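Local coordinates for cupin domain protein (Microcystis aeruginosa DIANCHI905, PDB 5ZBF), which is a cupin-superfamily isomerase that binds iron(II) together with 4-hydroxyphenylpyruvic acid and probably acts in making the Choi moiety of aeruginosins, at residues N14-L19 against V33-A38; S48-V53 against F97-I102; S55-L60 against V87-E92; K67-L72 against D110-L115. One frame throughout, in Å; residues are numbered along the deposited sequence.

Contact 1: residues N14-L19 against V33-A38; sequences NPHVEL and VIAPNA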
loop_
_atom_site.group_PDB
_atom_site.type_symbol
_atom_site.label_atom_id
_atom_site.label_comp_id
_atom_site.label_asym_id
_atom_site.label_seq_id
_atom_site.Cartn_x
_atom_site.Cartn_y
_atom_site.Cartn_z
ATOM N N ASN A 14 14.078 -2.651 14.731
ATOM C CA ASN A 14 15.478 -2.760 15.072
ATOM C C ASN A 14 15.979 -1.327 14.951
ATOM O O ASN A 14 15.163 -0.415 14.690
ATOM C CB ASN A 14 16.194 -3.737 14.118
ATOM C CG ASN A 14 15.964 -3.408 12.644
ATOM O OD1 ASN A 14 16.413 -2.374 12.149
ATOM N ND2 ASN A 14 15.280 -4.305 11.930
ATOM N N PRO A 15 17.286 -1.106 15.126
ATOM C CA PRO A 15 17.740 0.274 15.079
ATOM C C PRO A 15 17.491 0.963 13.744
ATOM O O PRO A 15 17.520 2.190 13.696
ATOM C CB PRO A 15 19.241 0.162 15.368
ATOM C CG PRO A 15 19.374 -1.097 16.150
ATOM C CD PRO A 15 18.372 -2.020 15.520
ATOM N N HIS A 16 17.230 0.197 12.680
ATOM C CA HIS A 16 16.982 0.793 11.373
ATOM C C HIS A 16 15.558 0.988 10.931
ATOM O O HIS A 16 15.335 1.754 9.998
ATOM C CB HIS A 16 17.644 -0.019 10.272
ATOM C CG HIS A 16 19.122 0.051 10.315
ATOM N ND1 HIS A 16 19.926 -0.996 9.940
ATOM C CD2 HIS A 16 19.945 1.053 10.691
ATOM C CE1 HIS A 16 21.183 -0.630 10.061
ATOM N NE2 HIS A 16 21.222 0.605 10.518
ATOM N N VAL A 17 14.610 0.285 11.538
ATOM C CA VAL A 17 13.251 0.241 10.990
ATOM C C VAL A 17 12.204 0.678 12.004
ATOM O O VAL A 17 12.081 0.103 13.081
ATOM C CB VAL A 17 12.882 -1.176 10.496
ATOM C CG1 VAL A 17 11.468 -1.192 9.927
ATOM C CG2 VAL A 17 13.878 -1.657 9.454
ATOM N N GLU A 18 11.440 1.701 11.642
ATOM C CA GLU A 18 10.292 2.118 12.421
ATOM C C GLU A 18 9.042 1.900 11.593
ATOM O O GLU A 18 9.036 2.182 10.380
ATOM C CB GLU A 18 10.439 3.575 12.813
ATOM C CG GLU A 18 11.564 3.762 13.813
ATOM C CD GLU A 18 11.887 5.210 14.064
ATOM O OE1 GLU A 18 11.852 6.015 13.109
ATOM O OE2 GLU A 18 12.196 5.532 15.214
ATOM N N LEU A 19 8.005 1.378 12.241
ATOM C CA LEU A 19 6.760 1.029 11.570
ATOM C C LEU A 19 5.554 1.648 12.271
ATOM O O LEU A 19 5.564 1.836 13.493
ATOM C CB LEU A 19 6.574 -0.485 11.551
ATOM C CG LEU A 19 7.647 -1.382 10.915
ATOM C CD1 LEU A 19 7.260 -2.838 11.098
ATOM C CD2 LEU A 19 7.833 -1.088 9.436
ATOM N N VAL A 33 9.645 3.424 7.926
ATOM C CA VAL A 33 10.727 4.368 7.763
ATOM C C VAL A 33 12.009 3.571 8.010
ATOM O O VAL A 33 12.247 3.086 9.129
ATOM C CB VAL A 33 10.649 5.557 8.736
ATOM C CG1 VAL A 33 11.780 6.535 8.444
ATOM C CG2 VAL A 33 9.288 6.246 8.637
ATOM N N ILE A 34 12.809 3.433 6.960
ATOM C CA ILE A 34 14.088 2.726 7.021
ATOM C C ILE A 34 15.234 3.742 7.015
ATOM O O ILE A 34 15.325 4.604 6.132
ATOM C CB ILE A 34 14.249 1.721 5.861
ATOM C CG1 ILE A 34 13.172 0.627 5.949
ATOM C CG2 ILE A 34 15.647 1.104 5.859
ATOM C CD1 ILE A 34 13.243 -0.399 4.841
ATOM N N ALA A 35 16.130 3.613 7.994
ATOM C CA ALA A 35 17.201 4.583 8.189
ATOM C C ALA A 35 18.140 4.696 6.984
ATOM O O ALA A 35 18.325 3.729 6.241
ATOM C CB ALA A 35 18.007 4.215 9.426
ATOM N N PRO A 36 18.765 5.871 6.808
ATOM C CA PRO A 36 19.814 6.019 5.812
ATOM C C PRO A 36 20.828 4.876 5.854
ATOM O O PRO A 36 21.229 4.430 6.936
ATOM C CB PRO A 36 20.462 7.356 6.195
ATOM C CG PRO A 36 19.351 8.136 6.807
ATOM C CD PRO A 36 18.527 7.128 7.548
ATOM N N ASN A 37 21.181 4.381 4.675
ATOM C CA ASN A 37 22.223 3.380 4.496
ATOM C C ASN A 37 21.985 2.031 5.200
ATOM O O ASN A 37 22.901 1.229 5.301
ATOM C CB ASN A 37 23.573 3.966 4.917
ATOM C CG ASN A 37 23.879 5.290 4.226
ATOM O OD1 ASN A 37 24.197 5.328 3.036
ATOM N ND2 ASN A 37 23.780 6.380 4.970
ATOM N N ALA A 38 20.761 1.773 5.649
ATOM C CA ALA A 38 20.454 0.559 6.395
ATOM C C ALA A 38 20.670 -0.710 5.574
ATOM O O ALA A 38 20.316 -0.758 4.397
ATOM C CB ALA A 38 19.022 0.597 6.895
#
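The imidazole of His16 lies flat against Ala38, whose CB sits over one face, 3.7 Å from the ring centroid and only 22° off the ring normal, as a CH-pi contact. The methyl of Ala35 meets the same ring obliquely, its CB 3.9 Å from His16 CD2. This ring covers the open end of the beta hairpin formed by strands 17-24 and 27-34, an antiparallel pair in the wall of the cupin fold. With chi1 at -69°, CG of His16 stands beside the backbone N, and the ring reaches across to the type II turn running from Ala35 to Ala38. On the His16 side, a type I turn from Asn14 to Val17 leads into strand 17-24. There Asn14 OD1 takes the His16 N-H on a lone pair at 2.7 Å, an Asx turn that fixes the backbone from which the ring springs.

Glu18 and Val33 form a hydrogen-bonded pair, with the Glu18 N-H almost straight onto Val33 O at 3.0 Å and the reverse bond from Val33 N to Glu18 O at 2.8 Å; Ala35 N adds a third bond, to His16 O. Val17 and Ile34 make the neighbouring non-hydrogen-bonded pair and turn their side chains to the other face, toward Leu40 of the ligand pocket. The Val17 side chain comes within about 5 Å of the nearest ligand atom, while its CG2 touches Ile34 CG1 at 4.2 Å.

Contact 2: residues S48-V53 against F97-I102; sequences SQIGMV and FDLKRI. With FE2 (Fe (II) ion), chain C; ENO (3-(4-hydroxy-phenyl)pyruvic acid), chain B.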
loop_
_atom_site.group_PDB
_atom_site.type_symbol
_atom_site.label_atom_id
_atom_site.label_comp_id
_atom_site.label_asym_id
_atom_site.label_seq_id
_atom_site.Cartn_x
_atom_site.Cartn_y
_atom_site.Cartn_z
ATOM N N SER A 48 2.607 -13.816 3.099
ATOM C CA SER A 48 3.029 -13.201 1.847
ATOM C C SER A 48 3.100 -11.699 2.043
ATOM O O SER A 48 2.363 -11.134 2.862
ATOM C CB SER A 48 2.037 -13.507 0.732
ATOM O OG SER A 48 1.935 -14.899 0.515
ATOM N N GLN A 49 3.973 -11.061 1.276
ATOM C CA GLN A 49 4.271 -9.649 1.464
ATOM C C GLN A 49 4.441 -8.935 0.135
ATOM O O GLN A 49 5.055 -9.459 -0.801
ATOM C CB GLN A 49 5.547 -9.516 2.294
ATOM C CG GLN A 49 6.015 -8.094 2.562
ATOM C CD GLN A 49 7.340 -8.059 3.293
ATOM O OE1 GLN A 49 8.296 -7.406 2.864
ATOM N NE2 GLN A 49 7.405 -8.779 4.396
ATOM N N ILE A 50 3.884 -7.733 0.074
ATOM C CA ILE A 50 4.098 -6.813 -1.031
ATOM C C ILE A 50 4.348 -5.436 -0.453
ATOM O O ILE A 50 3.965 -5.166 0.682
ATOM C CB ILE A 50 2.872 -6.729 -1.969
ATOM C CG1 ILE A 50 1.607 -6.321 -1.194
ATOM C CG2 ILE A 50 2.655 -8.067 -2.665
ATOM C CD1 ILE A 50 0.376 -6.134 -2.053
ATOM N N GLY A 51 4.952 -4.556 -1.240
ATOM C CA GLY A 51 5.149 -3.188 -0.797
ATOM C C GLY A 51 5.745 -2.281 -1.839
ATOM O O GLY A 51 6.139 -2.735 -2.901
ATOM N N MET A 52 5.802 -0.991 -1.511
ATOM C CA MET A 52 6.328 0.025 -2.419
ATOM C C MET A 52 7.070 1.066 -1.618
ATOM O O MET A 52 6.749 1.314 -0.454
ATOM C CB MET A 52 5.211 0.757 -3.152
ATOM C CG MET A 52 4.250 -0.104 -3.933
ATOM S SD MET A 52 3.150 0.993 -4.854
ATOM C CE MET A 52 4.339 1.987 -5.760
ATOM N N VAL A 53 8.067 1.660 -2.253
ATOM C CA VAL A 53 8.748 2.835 -1.727
ATOM C C VAL A 53 7.885 4.061 -2.069
ATOM O O VAL A 53 7.431 4.217 -3.220
ATOM C CB VAL A 53 10.125 2.998 -2.388
ATOM C CG1 VAL A 53 10.800 4.293 -1.960
ATOM C CG2 VAL A 53 10.985 1.769 -2.110
ATOM N N PHE A 97 5.600 1.444 2.279
ATOM C CA PHE A 97 4.562 0.663 2.938
ATOM C C PHE A 97 4.693 -0.781 2.527
ATOM O O PHE A 97 5.310 -1.082 1.501
ATOM C CB PHE A 97 3.149 1.180 2.636
ATOM C CG PHE A 97 2.678 0.938 1.221
ATOM C CD1 PHE A 97 1.979 -0.214 0.883
ATOM C CD2 PHE A 97 2.903 1.881 0.245
ATOM C CE1 PHE A 97 1.527 -0.421 -0.412
ATOM C CE2 PHE A 97 2.451 1.691 -1.042
ATOM C CZ PHE A 97 1.763 0.535 -1.379
ATOM N N ASP A 98 4.138 -1.660 3.361
ATOM C CA ASP A 98 4.011 -3.093 3.061
ATOM C C ASP A 98 2.633 -3.581 3.472
ATOM O O ASP A 98 2.010 -3.007 4.369
ATOM C CB ASP A 98 5.008 -3.956 3.849
ATOM C CG ASP A 98 6.418 -3.424 3.825
ATOM O OD1 ASP A 98 6.837 -2.827 4.839
ATOM O OD2 ASP A 98 7.113 -3.639 2.814
ATOM N N LEU A 99 2.191 -4.668 2.848
ATOM C CA LEU A 99 1.016 -5.398 3.281
ATOM C C LEU A 99 1.436 -6.834 3.447
ATOM O O LEU A 99 2.197 -7.350 2.637
ATOM C CB LEU A 99 -0.103 -5.336 2.247
ATOM C CG LEU A 99 -0.784 -3.991 2.113
ATOM C CD1 LEU A 99 -0.090 -3.188 1.024
ATOM C CD2 LEU A 99 -2.265 -4.163 1.816
ATOM N N LYS A 100 0.950 -7.459 4.515
ATOM C CA LYS A 100 1.255 -8.850 4.815
ATOM C C LYS A 100 -0.028 -9.607 5.120
ATOM O O LYS A 100 -0.912 -9.097 5.814
ATOM C CB LYS A 100 2.248 -8.949 5.973
ATOM C CG LYS A 100 3.642 -8.487 5.588
ATOM C CD LYS A 100 4.503 -8.179 6.795
ATOM C CE LYS A 100 4.807 -9.418 7.603
ATOM N NZ LYS A 100 5.885 -9.125 8.591
ATOM N N ARG A 101 -0.116 -10.829 4.595
ATOM C CA ARG A 101 -1.337 -11.620 4.661
ATOM C C ARG A 101 -0.981 -13.067 4.378
ATOM O O ARG A 101 -0.156 -13.329 3.501
ATOM C CB ARG A 101 -2.315 -11.129 3.596
ATOM C CG ARG A 101 -3.647 -11.836 3.597
ATOM C CD ARG A 101 -4.444 -11.500 2.360
ATOM N NE ARG A 101 -5.691 -12.247 2.354
ATOM C CZ ARG A 101 -6.766 -11.940 3.078
ATOM N NH1 ARG A 101 -7.846 -12.699 2.984
ATOM N NH2 ARG A 101 -6.776 -10.883 3.887
ATOM N N ILE A 102 -1.575 -13.998 5.125
ATOM C CA ILE A 102 -1.490 -15.417 4.778
ATOM C C ILE A 102 -2.394 -15.619 3.569
ATOM O O ILE A 102 -3.610 -15.453 3.670
ATOM C CB ILE A 102 -1.956 -16.343 5.922
ATOM C CG1 ILE A 102 -1.089 -16.152 7.173
ATOM C CG2 ILE A 102 -1.936 -17.803 5.462
ATOM C CD1 ILE A 102 0.322 -16.683 7.048
HETATM FE FE FE2 C . 9.126 -9.434 5.462
HETATM O O4 ENO B . 9.958 -7.529 5.098
HETATM C C9 ENO B . 12.417 -5.807 8.237
HETATM C C8 ENO B . 13.560 -6.336 8.839
HETATM C C7 ENO B . 14.360 -7.250 8.150
HETATM C C6 ENO B . 14.011 -7.628 6.856
HETATM C C5 ENO B . 12.869 -7.099 6.255
HETATM C C4 ENO B . 12.068 -6.186 6.940
HETATM O O3 ENO B . 15.476 -7.773 8.733
HETATM C C3 ENO B . 10.825 -5.635 6.267
HETATM C C2 ENO B . 9.853 -6.790 6.081
HETATM C C1 ENO B . 8.809 -7.053 7.077
HETATM O O2 ENO B . 8.480 -6.175 7.917
HETATM O O1 ENO B . 8.263 -8.180 7.063
#
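Residues 48-53 and 97-102 form a buried antiparallel strand pair, its centre about 7 Å from the centre of the folded chain, where sheet pairing meets the iron and ligand site. Six main-chain hydrogen bonds run along it, two in each of the pairs Ser48-Arg101, Ile50-Leu99 and Met52-Phe97. One bond is visibly skewed: the Ser48 N-H comes to Arg101 O from 38° above the carbonyl plane. At the non-hydrogen-bonded pair Gly51-Asp98 the strands close in to a CA-CA distance of 4.0 Å, and a CB on Gly51 would run into Phe97 O.

In the cupin fold one face of such a pair lines the barrel, and here Gln49 and Lys100 occupy it side by side. The extended side chain of Gln49 carries its amide to the iron(II), which His43, His45 and His84 also bind, along with O4 and O1 of the ligand. Lys100 CG packs 3.9 Å from Gln49 CG; beyond it the chain bends at chi3 (66°), swinging NZ over to ligand O1 for a 3.0 Å hydrogen bond. An alanine in place of Lys100 would probably leave that carboxylate oxygen without this donor and strip cover from the Gln49 stem.

On the reverse face Ile50 CG1 meets Leu99 CB at 4.0 Å, and Met52 CB lies 3.6 Å from Phe97 CE2. The Phe97 ring folds back over its own strand pair, with Met52 N above its centre and Phe160 meeting it edge-to-face.

Contact 3: residues S55-L60 against V87-E92; sequences SGELEL and VNPLSE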
loop_
_atom_site.group_PDB
_atom_site.type_symbol
_atom_site.label_atom_id
_atom_site.label_comp_id
_atom_site.label_asym_id
_atom_site.label_seq_id
_atom_site.Cartn_x
_atom_site.Cartn_y
_atom_site.Cartn_z
ATOM N N SER A 55 9.037 7.349 -0.742
ATOM C CA SER A 55 10.069 8.358 -0.842
ATOM C C SER A 55 11.416 7.679 -0.611
ATOM O O SER A 55 11.565 6.912 0.336
ATOM C CB SER A 55 9.839 9.452 0.199
ATOM O OG SER A 55 10.891 10.387 0.190
ATOM N N GLY A 56 12.377 7.963 -1.483
ATOM C CA GLY A 56 13.709 7.366 -1.406
ATOM C C GLY A 56 13.890 6.254 -2.420
ATOM O O GLY A 56 13.361 6.327 -3.521
ATOM N N GLU A 57 14.659 5.231 -2.048
ATOM C CA GLU A 57 14.975 4.115 -2.925
ATOM C C GLU A 57 15.282 2.926 -2.026
ATOM O O GLU A 57 15.603 3.096 -0.837
ATOM C CB GLU A 57 16.171 4.446 -3.825
ATOM C CG GLU A 57 16.439 3.456 -4.944
ATOM C CD GLU A 57 17.710 3.766 -5.723
ATOM O OE1 GLU A 57 18.271 4.874 -5.582
ATOM O OE2 GLU A 57 18.155 2.885 -6.482
ATOM N N LEU A 58 15.126 1.732 -2.575
ATOM C CA LEU A 58 15.404 0.516 -1.831
ATOM C C LEU A 58 15.952 -0.520 -2.801
ATOM O O LEU A 58 15.666 -0.469 -4.002
ATOM C CB LEU A 58 14.122 0.036 -1.158
ATOM C CG LEU A 58 14.150 -0.833 0.092
ATOM C CD1 LEU A 58 14.989 -0.231 1.211
ATOM C CD2 LEU A 58 12.722 -1.073 0.562
ATOM N N GLU A 59 16.795 -1.413 -2.289
ATOM C CA GLU A 59 17.258 -2.561 -3.039
ATOM C C GLU A 59 16.705 -3.804 -2.375
ATOM O O GLU A 59 16.905 -4.029 -1.162
ATOM C CB GLU A 59 18.778 -2.625 -3.062
ATOM C CG GLU A 59 19.424 -1.529 -3.881
ATOM C CD GLU A 59 20.934 -1.619 -3.875
ATOM O OE1 GLU A 59 21.513 -2.060 -2.856
ATOM O OE2 GLU A 59 21.540 -1.241 -4.895
ATOM N N LEU A 60 16.020 -4.604 -3.182
ATOM C CA LEU A 60 15.433 -5.872 -2.763
ATOM C C LEU A 60 16.405 -7.041 -3.019
ATOM O O LEU A 60 16.905 -7.224 -4.130
ATOM C CB LEU A 60 14.122 -6.106 -3.527
ATOM C CG LEU A 60 13.460 -7.484 -3.407
ATOM C CD1 LEU A 60 12.889 -7.687 -2.020
ATOM C CD2 LEU A 60 12.366 -7.634 -4.453
ATOM N N VAL A 87 18.483 -3.367 1.243
ATOM C CA VAL A 87 19.442 -2.319 1.559
ATOM C C VAL A 87 18.846 -0.986 1.125
ATOM O O VAL A 87 18.277 -0.874 0.045
ATOM C CB VAL A 87 20.786 -2.523 0.827
ATOM C CG1 VAL A 87 21.676 -1.286 0.951
ATOM C CG2 VAL A 87 21.485 -3.774 1.351
ATOM N N ASN A 88 18.964 0.018 1.976
ATOM C CA ASN A 88 18.689 1.390 1.568
ATOM C C ASN A 88 19.975 1.960 0.959
ATOM O O ASN A 88 20.946 2.210 1.693
ATOM C CB ASN A 88 18.225 2.220 2.758
ATOM C CG ASN A 88 17.994 3.680 2.399
ATOM O OD1 ASN A 88 18.142 4.079 1.244
ATOM N ND2 ASN A 88 17.647 4.483 3.389
ATOM N N PRO A 89 19.995 2.171 -0.373
ATOM C CA PRO A 89 21.218 2.616 -1.052
ATOM C C PRO A 89 21.517 4.114 -0.897
ATOM O O PRO A 89 22.566 4.578 -1.366
ATOM C CB PRO A 89 20.915 2.306 -2.523
ATOM C CG PRO A 89 19.454 2.543 -2.620
ATOM C CD PRO A 89 18.877 2.014 -1.339
ATOM N N LEU A 90 20.603 4.860 -0.263
ATOM C CA LEU A 90 20.754 6.299 -0.106
ATOM C C LEU A 90 21.076 6.717 1.322
ATOM O O LEU A 90 20.781 5.994 2.284
ATOM C CB LEU A 90 19.462 7.013 -0.521
ATOM C CG LEU A 90 18.860 6.745 -1.895
ATOM C CD1 LEU A 90 17.696 7.703 -2.093
ATOM C CD2 LEU A 90 19.887 6.923 -3.005
ATOM N N SER A 91 21.630 7.924 1.445
ATOM C CA SER A 91 21.861 8.541 2.749
ATOM C C SER A 91 20.636 9.345 3.218
ATOM O O SER A 91 20.735 10.184 4.112
ATOM C CB SER A 91 23.108 9.427 2.695
ATOM O OG SER A 91 24.239 8.674 2.281
ATOM N N GLU A 92 19.478 9.076 2.614
ATOM C CA GLU A 92 18.196 9.639 3.018
ATOM C C GLU A 92 17.332 8.475 3.512
ATOM O O GLU A 92 17.493 7.350 3.020
ATOM C CB GLU A 92 17.508 10.286 1.815
ATOM C CG GLU A 92 18.190 11.536 1.276
ATOM C CD GLU A 92 18.056 12.729 2.194
ATOM O OE1 GLU A 92 18.978 13.566 2.206
ATOM O OE2 GLU A 92 17.038 12.837 2.908
HETATM O O HOH W 1 16.060 5.925 0.573
#
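Glu57 holds CG anti to the backbone N (chi1 -170°) and runs on extended, so that its stem crosses Pro89 at about a right angle, with Glu57 CD 3.8 Å from Pro89 CG. Here the antiparallel pairing of strands 57-62 and 84-87, part of the smaller sheet of the cupin barrel, gives way to a loop. The last full pair is Glu59 with Val87, joined by Glu59 N to Val87 O at 2.8 Å and Val87 N to Glu59 O at 3.0 Å. Beyond it Pro89 wedges against the strand, and Leu90 CD2 lies 3.7 Å from Glu57 OE1.

The loop is pinned by Asn88, whose amide turns inward across it. OD1 receives the Leu90 N-H from well above its carbonyl plane, closing an Asx turn, and ND2 gives a nearly straight 2.9 Å bond to Glu92 O as well as one to Ala35 O. A leucine at Asn88 would probably leave Leu90 N and Glu92 O without these mates and set the loop free to shift. Strand and loop also share a water, which accepts from Glu57 N at 3.1 Å and stands 2.9 Å from Asn88 OD1.

Contact 4: residues K67-L72 against D110-L115; sequences KPLRAL and DVVLTL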
loop_
_atom_site.group_PDB
_atom_site.type_symbol
_atom_site.label_atom_id
_atom_site.label_comp_id
_atom_site.label_asym_id
_atom_site.label_seq_id
_atom_site.Cartn_x
_atom_site.Cartn_y
_atom_site.Cartn_z
ATOM N N LYS A 67 17.377 -6.411 -6.761
ATOM C CA LYS A 67 16.471 -5.617 -7.609
ATOM C C LYS A 67 16.242 -4.222 -7.027
ATOM O O LYS A 67 15.767 -4.088 -5.897
ATOM C CB LYS A 67 15.102 -6.298 -7.742
ATOM C CG LYS A 67 15.117 -7.682 -8.373
ATOM C CD LYS A 67 15.262 -7.604 -9.881
ATOM C CE LYS A 67 14.935 -8.939 -10.528
ATOM N NZ LYS A 67 14.765 -8.817 -11.999
ATOM N N PRO A 68 16.563 -3.175 -7.795
ATOM C CA PRO A 68 16.242 -1.835 -7.306
ATOM C C PRO A 68 14.734 -1.555 -7.321
ATOM O O PRO A 68 14.013 -2.062 -8.182
ATOM C CB PRO A 68 17.007 -0.910 -8.260
ATOM C CG PRO A 68 17.252 -1.715 -9.492
ATOM C CD PRO A 68 17.263 -3.160 -9.093
ATOM N N LEU A 69 14.279 -0.771 -6.351
ATOM C CA LEU A 69 12.875 -0.398 -6.208
ATOM C C LEU A 69 12.780 1.119 -6.227
ATOM O O LEU A 69 13.368 1.789 -5.379
ATOM C CB LEU A 69 12.292 -0.938 -4.904
ATOM C CG LEU A 69 12.302 -2.451 -4.699
ATOM C CD1 LEU A 69 11.891 -2.830 -3.287
ATOM C CD2 LEU A 69 11.380 -3.123 -5.700
ATOM N N ARG A 70 12.035 1.648 -7.195
ATOM C CA ARG A 70 11.889 3.097 -7.366
ATOM C C ARG A 70 10.620 3.607 -6.708
ATOM O O ARG A 70 9.581 2.947 -6.739
ATOM C CB ARG A 70 11.846 3.451 -8.850
ATOM C CG ARG A 70 13.139 3.153 -9.603
ATOM C CD ARG A 70 12.942 3.175 -11.099
ATOM N NE ARG A 70 11.935 2.193 -11.484
ATOM C CZ ARG A 70 11.388 2.110 -12.692
ATOM N NH1 ARG A 70 11.761 2.934 -13.657
ATOM N NH2 ARG A 70 10.463 1.188 -12.928
ATOM N N ALA A 71 10.714 4.810 -6.146
ATOM C CA ALA A 71 9.589 5.451 -5.458
ATOM C C ALA A 71 8.370 5.588 -6.383
ATOM O O ALA A 71 8.499 6.028 -7.522
ATOM C CB ALA A 71 10.004 6.820 -4.959
ATOM N N LEU A 72 7.211 5.183 -5.871
ATOM C CA LEU A 72 5.917 5.323 -6.544
ATOM C C LEU A 72 5.838 4.605 -7.898
ATOM O O LEU A 72 4.985 4.941 -8.727
ATOM C CB LEU A 72 5.547 6.805 -6.679
ATOM C CG LEU A 72 5.585 7.595 -5.367
ATOM C CD1 LEU A 72 5.259 9.048 -5.654
ATOM C CD2 LEU A 72 4.618 7.022 -4.342
ATOM N N ASP A 110 6.400 -12.883 -10.679
ATOM C CA ASP A 110 7.433 -11.855 -10.637
ATOM C C ASP A 110 7.682 -11.404 -9.204
ATOM O O ASP A 110 6.725 -11.262 -8.434
ATOM C CB ASP A 110 6.998 -10.661 -11.491
ATOM C CG ASP A 110 6.654 -11.054 -12.913
ATOM O OD1 ASP A 110 7.582 -11.247 -13.726
ATOM O OD2 ASP A 110 5.450 -11.172 -13.218
ATOM N N VAL A 111 8.958 -11.183 -8.853
ATOM C CA VAL A 111 9.333 -10.592 -7.551
ATOM C C VAL A 111 9.262 -9.055 -7.539
ATOM O O VAL A 111 9.225 -8.434 -6.465
ATOM C CB VAL A 111 10.740 -11.038 -7.059
ATOM C CG1 VAL A 111 10.779 -12.549 -6.835
ATOM C CG2 VAL A 111 11.853 -10.609 -8.014
ATOM N N VAL A 112 9.258 -8.441 -8.723
ATOM C CA VAL A 112 9.029 -6.995 -8.823
ATOM C C VAL A 112 8.019 -6.728 -9.936
ATOM O O VAL A 112 8.159 -7.245 -11.035
ATOM C CB VAL A 112 10.325 -6.193 -9.077
ATOM C CG1 VAL A 112 10.033 -4.699 -9.214
ATOM C CG2 VAL A 112 11.306 -6.406 -7.939
ATOM N N LEU A 113 6.991 -5.950 -9.606
ATOM C CA LEU A 113 5.999 -5.482 -10.572
ATOM C C LEU A 113 6.119 -3.974 -10.692
ATOM O O LEU A 113 6.646 -3.317 -9.802
ATOM C CB LEU A 113 4.588 -5.850 -10.124
ATOM C CG LEU A 113 4.272 -7.343 -10.011
ATOM C CD1 LEU A 113 2.912 -7.520 -9.344
ATOM C CD2 LEU A 113 4.336 -8.007 -11.374
ATOM N N THR A 114 5.639 -3.424 -11.802
ATOM C CA THR A 114 5.739 -1.991 -12.024
ATOM C C THR A 114 4.389 -1.456 -12.470
ATOM O O THR A 114 3.715 -2.059 -13.290
ATOM C CB THR A 114 6.850 -1.641 -13.032
ATOM O OG1 THR A 114 8.113 -2.098 -12.523
ATOM C CG2 THR A 114 6.927 -0.134 -13.256
ATOM N N LEU A 115 4.002 -0.330 -11.893
ATOM C CA LEU A 115 2.749 0.336 -12.237
ATOM C C LEU A 115 2.816 0.816 -13.675
ATOM O O LEU A 115 3.859 1.282 -14.127
ATOM C CB LEU A 115 2.508 1.542 -11.321
ATOM C CG LEU A 115 2.337 1.313 -9.817
ATOM C CD1 LEU A 115 2.269 2.661 -9.104
ATOM C CD2 LEU A 115 1.090 0.490 -9.540
#
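Val112 is the hub of the first shell: its CG2 methyl meets Lys67 CB at 3.8 Å and Leu69 CD2 at 4.0 Å, crossing both side chains at a slant. CG2 of Val112 stands beside the backbone N while CG1 lies anti to it (chi1 178°), a fork that places both methyls against Leu69 CD2. Lys67 bends at chi2 (-78°), and its CE passes 4.3 Å from Val111 CG2, so the aliphatic part of the lysine roofs the valines. Farther along, Arg70 NH2 approaches the CG2 methyl of Thr114 obliquely at 3.8 Å, and Leu115 CD1 rests 3.6 Å from Leu72 O.

No hydrogen bond crosses between the segments. Their strands belong to different sheets of the barrel wall, with short axes 9.2 Å apart at closest and inclined by 34°, a spacing filled by side chains. Strand 74-78 lies beside strand 112-119 and pairs with Val111 and Leu113 through the backbone. Its Asp74 links the polar ends indirectly: Arg70 NE forms a salt bridge to one carboxylate oxygen and Thr114 OG1 a hydrogen bond to the other. Leu60 of the neighbouring strand 57-62 and Val53 of strand 48-55 pack on Leu69.

Direct adhesion is therefore largely van der Waals packing, while a shared acidic residue sets how Arg70 and Thr114 stand to each other, and its charge would probably be eased by the arginine.

How the contacts relate
The four contacts join strands of the first of two cupin-like halves. Contact 1 closes early; contact 2 opens next and spans contact 3, and contact 4 interleaves with both. Contacts 1 and 2, centres 17 Å apart, are linked through strands 27-34 and 94-101, which are neighbours. Contacts 1 and 3, about 10 Å apart between centres, join where Ala38 O meets Asn88 N and Asn37 N meets Leu90 O, probable hydrogen bonds. Contacts 3 and 4 share the adjacent strands 57-62 and 65-70, while contact 4 reaches contact 2 through Val53 and Leu72. Contact 2 carries Gln49 and Lys100 of the metal and ligand site; contact 1 nears the ligand through Val17, and contacts 3 and 4 lie farther off.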